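Inositol polyphosphate multikinase alpha (Arabidopsis thaliana, PDB 4FRF) phosphorylates several inositol phosphates at the expense of ATP, converting inositol 1,4,5-trisphosphate in two steps into inositol 1,3,4,5,6-pentakisphosphate. Local coordinates at residues Gly113-Phe126 and Leu144-Leu156. Residues are numbered along the deposited sequence; the frame is centred on the assembly and turned at random.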
ATOM      1  N   GLY A 113     -12.503  13.817  -3.140  1.00123.96           N
ATOM      2  CA  GLY A 113     -13.920  13.620  -2.882  1.00123.09           C
ATOM      3  C   GLY A 113     -14.415  12.252  -3.298  1.00119.45           C
ATOM      4  O   GLY A 113     -15.614  12.056  -3.492  1.00120.97           O
ATOM      5  N   THR A 114     -13.492  11.312  -3.473  1.00114.52           N
ATOM      6  CA  THR A 114     -13.853   9.968  -3.900  1.00110.39           C
ATOM      7  C   THR A 114     -13.083   8.959  -3.078  1.00105.71           C
ATOM      8  O   THR A 114     -12.062   9.287  -2.491  1.00105.10           O
ATOM      9  CB  THR A 114     -13.548   9.734  -5.403  1.00110.89           C
ATOM     10  OG1 THR A 114     -12.154   9.466  -5.570  1.00110.83           O
ATOM     11  CG2 THR A 114     -13.928  10.946  -6.234  1.00112.83           C
ATOM     12  N   THR A 115     -13.555   7.719  -3.070  1.00102.14           N
ATOM     13  CA  THR A 115     -12.961   6.680  -2.237  1.00 97.68           C
ATOM     14  C   THR A 115     -11.522   6.399  -2.631  1.00 95.56           C
ATOM     15  O   THR A 115     -10.855   5.565  -2.011  1.00 92.38           O
ATOM     16  CB  THR A 115     -13.738   5.380  -2.344  1.00 96.03           C
ATOM     17  OG1 THR A 115     -13.890   5.042  -3.726  1.00 97.02           O
ATOM     18  CG2 THR A 115     -15.102   5.528  -1.711  1.00 96.61           C
ATOM     19  N   THR A 116     -11.079   7.024  -3.720  1.00 93.77           N
ATOM     20  CA  THR A 116      -9.686   6.932  -4.142  1.00 91.66           C
ATOM     21  C   THR A 116      -8.754   7.325  -3.008  1.00 89.66           C
ATOM     22  O   THR A 116      -7.832   6.586  -2.677  1.00 87.93           O
ATOM     23  CB  THR A 116      -9.400   7.821  -5.367  1.00 94.06           C
ATOM     24  OG1 THR A 116      -9.624   7.063  -6.556  1.00 94.09           O
ATOM     25  CG2 THR A 116      -7.942   8.311  -5.359  1.00 93.21           C
ATOM     26  N   VAL A 117      -9.012   8.481  -2.406  1.00 90.19           N
ATOM     27  CA  VAL A 117      -8.209   8.959  -1.291  1.00 89.00           C
ATOM     28  C   VAL A 117      -8.546   8.213   0.005  1.00 87.05           C
ATOM     29  O   VAL A 117      -7.648   7.687   0.681  1.00 86.14           O
ATOM     30  CB  VAL A 117      -8.381  10.462  -1.070  1.00 91.26           C
ATOM     31  CG1 VAL A 117      -7.657  10.873   0.178  1.00 93.81           C
ATOM     32  CG2 VAL A 117      -7.850  11.229  -2.250  1.00 91.79           C
ATOM     33  N   SER A 118      -9.837   8.144   0.330  1.00 86.60           N
ATOM     34  CA  SER A 118     -10.287   7.463   1.533  1.00 84.47           C
ATOM     35  C   SER A 118      -9.856   6.007   1.548  1.00 81.32           C
ATOM     36  O   SER A 118      -9.211   5.553   2.482  1.00 79.66           O
ATOM     37  CB  SER A 118     -11.801   7.578   1.686  1.00 86.52           C
ATOM     38  OG  SER A 118     -12.468   6.443   1.158  1.00 86.67           O
ATOM     39  N   SER A 119     -10.196   5.274   0.505  1.00 81.55           N
ATOM     40  CA  SER A 119      -9.806   3.864   0.430  1.00 79.93           C
ATOM     41  C   SER A 119      -8.766   3.664  -0.652  1.00 78.75           C
ATOM     42  O   SER A 119      -8.321   4.631  -1.292  1.00 80.09           O
ATOM     43  CB  SER A 119     -11.023   3.009   0.169  1.00 80.49           C
ATOM     44  OG  SER A 119     -12.120   3.516   0.904  1.00 84.38           O
ATOM     45  N   GLY A 120      -8.358   2.426  -0.868  1.00 75.67           N
ATOM     46  CA  GLY A 120      -7.338   2.187  -1.898  1.00 77.25           C
ATOM     47  C   GLY A 120      -7.681   2.538  -3.368  1.00 78.77           C
ATOM     48  O   GLY A 120      -6.790   2.565  -4.224  1.00 79.01           O
ATOM     49  N   PHE A 121      -8.950   2.841  -3.656  1.00 79.65           N
ATOM     50  CA  PHE A 121      -9.494   2.550  -4.979  1.00 80.13           C
ATOM     51  C   PHE A 121     -10.785   3.305  -5.312  1.00 82.92           C
ATOM     52  O   PHE A 121     -11.235   4.147  -4.532  1.00 85.37           O
ATOM     53  CB  PHE A 121      -9.762   1.075  -5.067  1.00 77.93           C
ATOM     54  CG  PHE A 121     -10.736   0.589  -4.050  1.00 76.52           C
ATOM     55  CD1 PHE A 121     -10.305   0.191  -2.788  1.00 75.66           C
ATOM     56  CD2 PHE A 121     -12.086   0.494  -4.359  1.00 78.18           C
ATOM     57  CE1 PHE A 121     -11.205  -0.292  -1.844  1.00 74.68           C
ATOM     58  CE2 PHE A 121     -12.991   0.000  -3.442  1.00 77.89           C
ATOM     59  CZ  PHE A 121     -12.552  -0.388  -2.170  1.00 78.90           C
ATOM     60  N   ARG A 122     -11.410   2.947  -6.441  1.00 82.41           N
ATOM     61  CA  ARG A 122     -12.551   3.704  -6.972  1.00 84.14           C
ATOM     62  C   ARG A 122     -13.367   2.908  -8.015  1.00 85.02           C
ATOM     63  O   ARG A 122     -12.938   2.759  -9.165  1.00 85.81           O
ATOM     64  CB  ARG A 122     -12.055   4.995  -7.616  1.00 85.64           C
ATOM     65  CG  ARG A 122     -13.074   6.109  -7.656  1.00 88.88           C
ATOM     66  CD  ARG A 122     -12.779   7.134  -8.771  1.00 91.33           C
ATOM     67  NE  ARG A 122     -11.353   7.387  -8.977  1.00 91.42           N
ATOM     68  CZ  ARG A 122     -10.866   8.377  -9.727  1.00 98.93           C
ATOM     69  NH1 ARG A 122     -11.681   9.233 -10.329  1.00105.45           N
ATOM     70  NH2 ARG A 122      -9.559   8.522  -9.871  1.00102.34           N
ATOM     71  N   ILE A 123     -14.560   2.454  -7.633  1.00 83.96           N
ATOM     72  CA  ILE A 123     -15.454   1.801  -8.585  1.00 83.88           C
ATOM     73  C   ILE A 123     -15.850   2.782  -9.697  1.00 87.16           C
ATOM     74  O   ILE A 123     -16.419   3.840  -9.428  1.00 89.16           O
ATOM     75  CB  ILE A 123     -16.695   1.279  -7.898  1.00 83.61           C
ATOM     76  CG1 ILE A 123     -16.310   0.249  -6.856  1.00 77.91           C
ATOM     77  CG2 ILE A 123     -17.611   0.665  -8.894  1.00 85.06           C
ATOM     78  CD1 ILE A 123     -17.416  -0.100  -5.934  1.00 77.42           C
ATOM     79  N   SER A 124     -15.474   2.452 -10.934  1.00 87.71           N
ATOM     80  CA  SER A 124     -15.569   3.390 -12.061  1.00 90.46           C
ATOM     81  C   SER A 124     -16.811   3.103 -12.866  1.00 92.91           C
ATOM     82  O   SER A 124     -17.282   3.941 -13.650  1.00 96.06           O
ATOM     83  CB  SER A 124     -14.350   3.259 -12.976  1.00 90.00           C
ATOM     84  OG  SER A 124     -13.224   3.928 -12.445  1.00 92.65           O
ATOM     85  N   GLY A 125     -17.298   1.882 -12.726  1.00 90.99           N
ATOM     86  CA  GLY A 125     -18.446   1.454 -13.436  1.00 92.13           C
ATOM     87  C   GLY A 125     -18.636  -0.023 -13.260  1.00 91.21           C
ATOM     88  O   GLY A 125     -17.692  -0.750 -12.930  1.00 87.83           O
ATOM     89  N   PHE A 126     -19.876  -0.457 -13.453  1.00 93.82           N
ATOM     90  CA  PHE A 126     -20.214  -1.851 -13.498  1.00 93.98           C
ATOM     91  C   PHE A 126     -21.460  -1.991 -14.320  1.00 97.73           C
ATOM     92  O   PHE A 126     -22.078  -0.988 -14.675  1.00100.61           O
ATOM     93  CB  PHE A 126     -20.448  -2.393 -12.089  1.00 92.75           C
ATOM     94  CG  PHE A 126     -21.620  -1.770 -11.374  1.00 95.76           C
ATOM     95  CD1 PHE A 126     -22.864  -2.355 -11.421  1.00 98.49           C
ATOM     96  CD2 PHE A 126     -21.449  -0.656 -10.574  1.00 97.47           C
ATOM     97  CE1 PHE A 126     -23.925  -1.812 -10.732  1.00100.78           C
ATOM     98  CE2 PHE A 126     -22.519  -0.109  -9.890  1.00 99.67           C
ATOM     99  CZ  PHE A 126     -23.757  -0.689  -9.981  1.00100.23           C
ATOM    100  N   LEU A 144     -21.112   7.316 -10.062  1.00112.01           N
ATOM    101  CA  LEU A 144     -20.266   6.516  -9.168  1.00108.59           C
ATOM    102  C   LEU A 144     -19.053   7.301  -8.586  1.00107.80           C
ATOM    103  O   LEU A 144     -18.464   6.894  -7.575  1.00104.30           O
ATOM    104  CB  LEU A 144     -19.807   5.229  -9.861  1.00105.88           C
ATOM    105  CG  LEU A 144     -20.899   4.237 -10.277  1.00105.77           C
ATOM    106  CD1 LEU A 144     -20.321   3.114 -11.125  1.00100.82           C
ATOM    107  CD2 LEU A 144     -21.626   3.671  -9.065  1.00103.17           C
ATOM    108  N   ARG A 145     -18.711   8.429  -9.217  1.00110.81           N
ATOM    109  CA  ARG A 145     -17.660   9.317  -8.707  1.00111.54           C
ATOM    110  C   ARG A 145     -18.044   9.902  -7.348  1.00111.76           C
ATOM    111  O   ARG A 145     -17.178  10.293  -6.559  1.00110.89           O
ATOM    112  CB  ARG A 145     -17.336  10.445  -9.715  1.00114.69           C
ATOM    113  CG  ARG A 145     -15.987  10.269 -10.471  1.00117.50           C
ATOM    114  CD  ARG A 145     -16.021  10.946 -11.871  1.00129.38           C
ATOM    115  NE  ARG A 145     -14.715  10.936 -12.571  1.00135.02           N
ATOM    116  CZ  ARG A 145     -14.135   9.853 -13.113  1.00135.41           C
ATOM    117  NH1 ARG A 145     -14.678   8.645 -12.964  1.00135.54           N
ATOM    118  NH2 ARG A 145     -12.981   9.971 -13.772  1.00134.03           N
ATOM    119  N   GLY A 146     -19.340   9.910  -7.056  1.00113.46           N
ATOM    120  CA  GLY A 146     -19.831  10.463  -5.795  1.00113.50           C
ATOM    121  C   GLY A 146     -19.878   9.473  -4.637  1.00110.09           C
ATOM    122  O   GLY A 146     -20.208   9.845  -3.518  1.00110.85           O
ATOM    123  N   LEU A 147     -19.568   8.209  -4.906  1.00106.54           N
ATOM    124  CA  LEU A 147     -19.666   7.175  -3.883  1.00103.69           C
ATOM    125  C   LEU A 147     -18.724   7.432  -2.697  1.00101.76           C
ATOM    126  O   LEU A 147     -17.561   7.807  -2.879  1.00100.81           O
ATOM    127  CB  LEU A 147     -19.381   5.800  -4.483  1.00101.15           C
ATOM    128  CG  LEU A 147     -20.488   5.119  -5.283  1.00102.91           C
ATOM    129  CD1 LEU A 147     -20.019   3.740  -5.733  1.00100.23           C
ATOM    130  CD2 LEU A 147     -21.782   5.007  -4.472  1.00104.39           C
ATOM    131  N   ASP A 148     -19.241   7.248  -1.487  1.00101.20           N
ATOM    132  CA  ASP A 148     -18.421   7.280  -0.288  1.00 98.55           C
ATOM    133  C   ASP A 148     -18.160   5.846   0.179  1.00 95.32           C
ATOM    134  O   ASP A 148     -18.559   4.891  -0.492  1.00 95.07           O
ATOM    135  CB  ASP A 148     -19.097   8.108   0.806  1.00101.34           C
ATOM    136  CG  ASP A 148     -20.371   7.457   1.350  1.00103.55           C
ATOM    137  OD1 ASP A 148     -20.671   6.291   1.002  1.00104.66           O
ATOM    138  OD2 ASP A 148     -21.066   8.118   2.144  1.00105.65           O
ATOM    139  N   VAL A 149     -17.499   5.687   1.320  1.00 92.96           N
ATOM    140  CA  VAL A 149     -17.045   4.359   1.721  1.00 89.51           C
ATOM    141  C   VAL A 149     -18.200   3.375   1.825  1.00 91.22           C
ATOM    142  O   VAL A 149     -18.092   2.234   1.373  1.00 90.05           O
ATOM    143  CB  VAL A 149     -16.238   4.377   3.037  1.00 87.91           C
ATOM    144  CG1 VAL A 149     -16.103   2.963   3.602  1.00 82.15           C
ATOM    145  CG2 VAL A 149     -14.868   5.004   2.808  1.00 84.85           C
ATOM    146  N   ASP A 150     -19.311   3.813   2.408  1.00 94.54           N
ATOM    147  CA  ASP A 150     -20.472   2.934   2.546  1.00 96.13           C
ATOM    148  C   ASP A 150     -21.073   2.634   1.195  1.00 96.52           C
ATOM    149  O   ASP A 150     -21.375   1.479   0.885  1.00 95.74           O
ATOM    150  CB  ASP A 150     -21.510   3.533   3.491  1.00 99.65           C
ATOM    151  CG  ASP A 150     -21.127   3.355   4.950  1.00100.93           C
ATOM    152  OD1 ASP A 150     -20.577   2.275   5.299  1.00 99.24           O
ATOM    153  OD2 ASP A 150     -21.342   4.302   5.739  1.00104.44           O
ATOM    154  N   GLY A 151     -21.188   3.671   0.370  1.00 97.82           N
ATOM    155  CA  GLY A 151     -21.579   3.503  -1.020  1.00 98.31           C
ATOM    156  C   GLY A 151     -20.822   2.367  -1.690  1.00 95.09           C
ATOM    157  O   GLY A 151     -21.433   1.451  -2.267  1.00 95.64           O
ATOM    158  N   ALA A 152     -19.492   2.396  -1.566  1.00 91.37           N
ATOM    159  CA  ALA A 152     -18.629   1.428  -2.252  1.00 88.03           C
ATOM    160  C   ALA A 152     -18.839   0.017  -1.733  1.00 86.34           C
ATOM    161  O   ALA A 152     -18.834  -0.948  -2.495  1.00 85.14           O
ATOM    162  CB  ALA A 152     -17.182   1.827  -2.121  1.00 85.27           C
ATOM    163  N   ARG A 153     -19.028  -0.095  -0.429  1.00 86.65           N
ATOM    164  CA  ARG A 153     -19.202  -1.382   0.191  1.00 86.25           C
ATOM    165  C   ARG A 153     -20.518  -1.961  -0.248  1.00 87.81           C
ATOM    166  O   ARG A 153     -20.629  -3.158  -0.470  1.00 87.45           O
ATOM    167  CB  ARG A 153     -19.132  -1.261   1.713  1.00 86.07           C
ATOM    168  CG  ARG A 153     -19.359  -2.573   2.444  1.00 90.28           C
ATOM    169  CD  ARG A 153     -18.521  -2.675   3.739  1.00 96.28           C
ATOM    170  NE  ARG A 153     -18.550  -1.446   4.543  1.00101.00           N
ATOM    171  CZ  ARG A 153     -17.481  -0.683   4.776  1.00104.05           C
ATOM    172  NH1 ARG A 153     -16.296  -1.031   4.291  1.00102.95           N
ATOM    173  NH2 ARG A 153     -17.587   0.411   5.519  1.00108.01           N
ATOM    174  N   LEU A 154     -21.497  -1.086  -0.458  1.00 90.56           N
ATOM    175  CA  LEU A 154     -22.813  -1.501  -0.932  1.00 92.78           C
ATOM    176  C   LEU A 154     -22.748  -1.916  -2.393  1.00 92.60           C
ATOM    177  O   LEU A 154     -23.240  -2.978  -2.771  1.00 93.38           O
ATOM    178  CB  LEU A 154     -23.829  -0.370  -0.760  1.00 95.99           C
ATOM    179  CG  LEU A 154     -25.258  -0.679  -1.207  1.00 98.97           C
ATOM    180  CD1 LEU A 154     -26.007  -1.420  -0.114  1.00100.64           C
ATOM    181  CD2 LEU A 154     -25.979   0.596  -1.581  1.00102.04           C
ATOM    182  N   THR A 155     -22.153  -1.063  -3.214  1.00 91.41           N
ATOM    183  CA  THR A 155     -21.995  -1.362  -4.613  1.00 91.72           C
ATOM    184  C   THR A 155     -21.313  -2.702  -4.816  1.00 89.88           C
ATOM    185  O   THR A 155     -21.769  -3.525  -5.615  1.00 91.16           O
ATOM    186  CB  THR A 155     -21.182  -0.312  -5.289  1.00 91.27           C
ATOM    187  OG1 THR A 155     -21.815   0.955  -5.103  1.00 95.36           O
ATOM    188  CG2 THR A 155     -21.068  -0.614  -6.771  1.00 91.66           C
ATOM    189  N   LEU A 156     -20.230  -2.927  -4.078  1.00 87.05           N
ATOM    190  CA  LEU A 156     -19.465  -4.161  -4.199  1.00 84.98           C
ATOM    191  C   LEU A 156     -20.290  -5.353  -3.811  1.00 85.67           C
ATOM    192  O   LEU A 156     -19.920  -6.484  -4.092  1.00 85.17           O
ATOM    193  CB  LEU A 156     -18.215  -4.109  -3.340  1.00 82.49           C
ATOM    194  CG  LEU A 156     -17.032  -3.387  -3.968  1.00 82.39           C
ATOM    195  CD1 LEU A 156     -15.939  -3.241  -2.950  1.00 83.04           C
ATOM    196  CD2 LEU A 156     -16.529  -4.155  -5.154  1.00 84.83           C
TER
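Ile123 meets Ala152, Thr155 and Leu156 where helix 149-156 packs on strand 121-126, part of the antiparallel sheet of this inositol polyphosphate kinase, a case of helix-on-sheet packing held by apolar contact without hydrogen bonds across it. The axes pass 9.5 Å apart at 55°. With CG1 anti to its carbonyl carbon (chi1 -61°), Ile123 sends CD1 to 3.8 Å from Leu156 CG and tip to tip against the CG2 methyl of Thr155. That methyl also lies obliquely against the Phe126 ring, whose edge receives Leu144 CD2, while Thr155 OG1 turns back to Gly151 O, reaching it from above the carbonyl plane; Thr155 N donates to the same oxygen. Thr115 divides its side chain: CG2 rests 3.6 Å from Leu147 O, and OG1 donates to Phe121 O. Were Thr115 replaced by an alanine, Phe121 O would probably lose this donor and a gap would open beside Leu147 and Asp148. The partly exposed flank, by contrast, is polar. There the Arg145 guanidinium takes NH1 of the buried Arg122 over one face, the planes 52° apart, like charges probably eased by the salt bridge of Arg122 to Asp111. Exposed Asp148 N-caps the helix, its OD1 accepting from Gly151 N at 2.7 Å, nearly along the C-O axis.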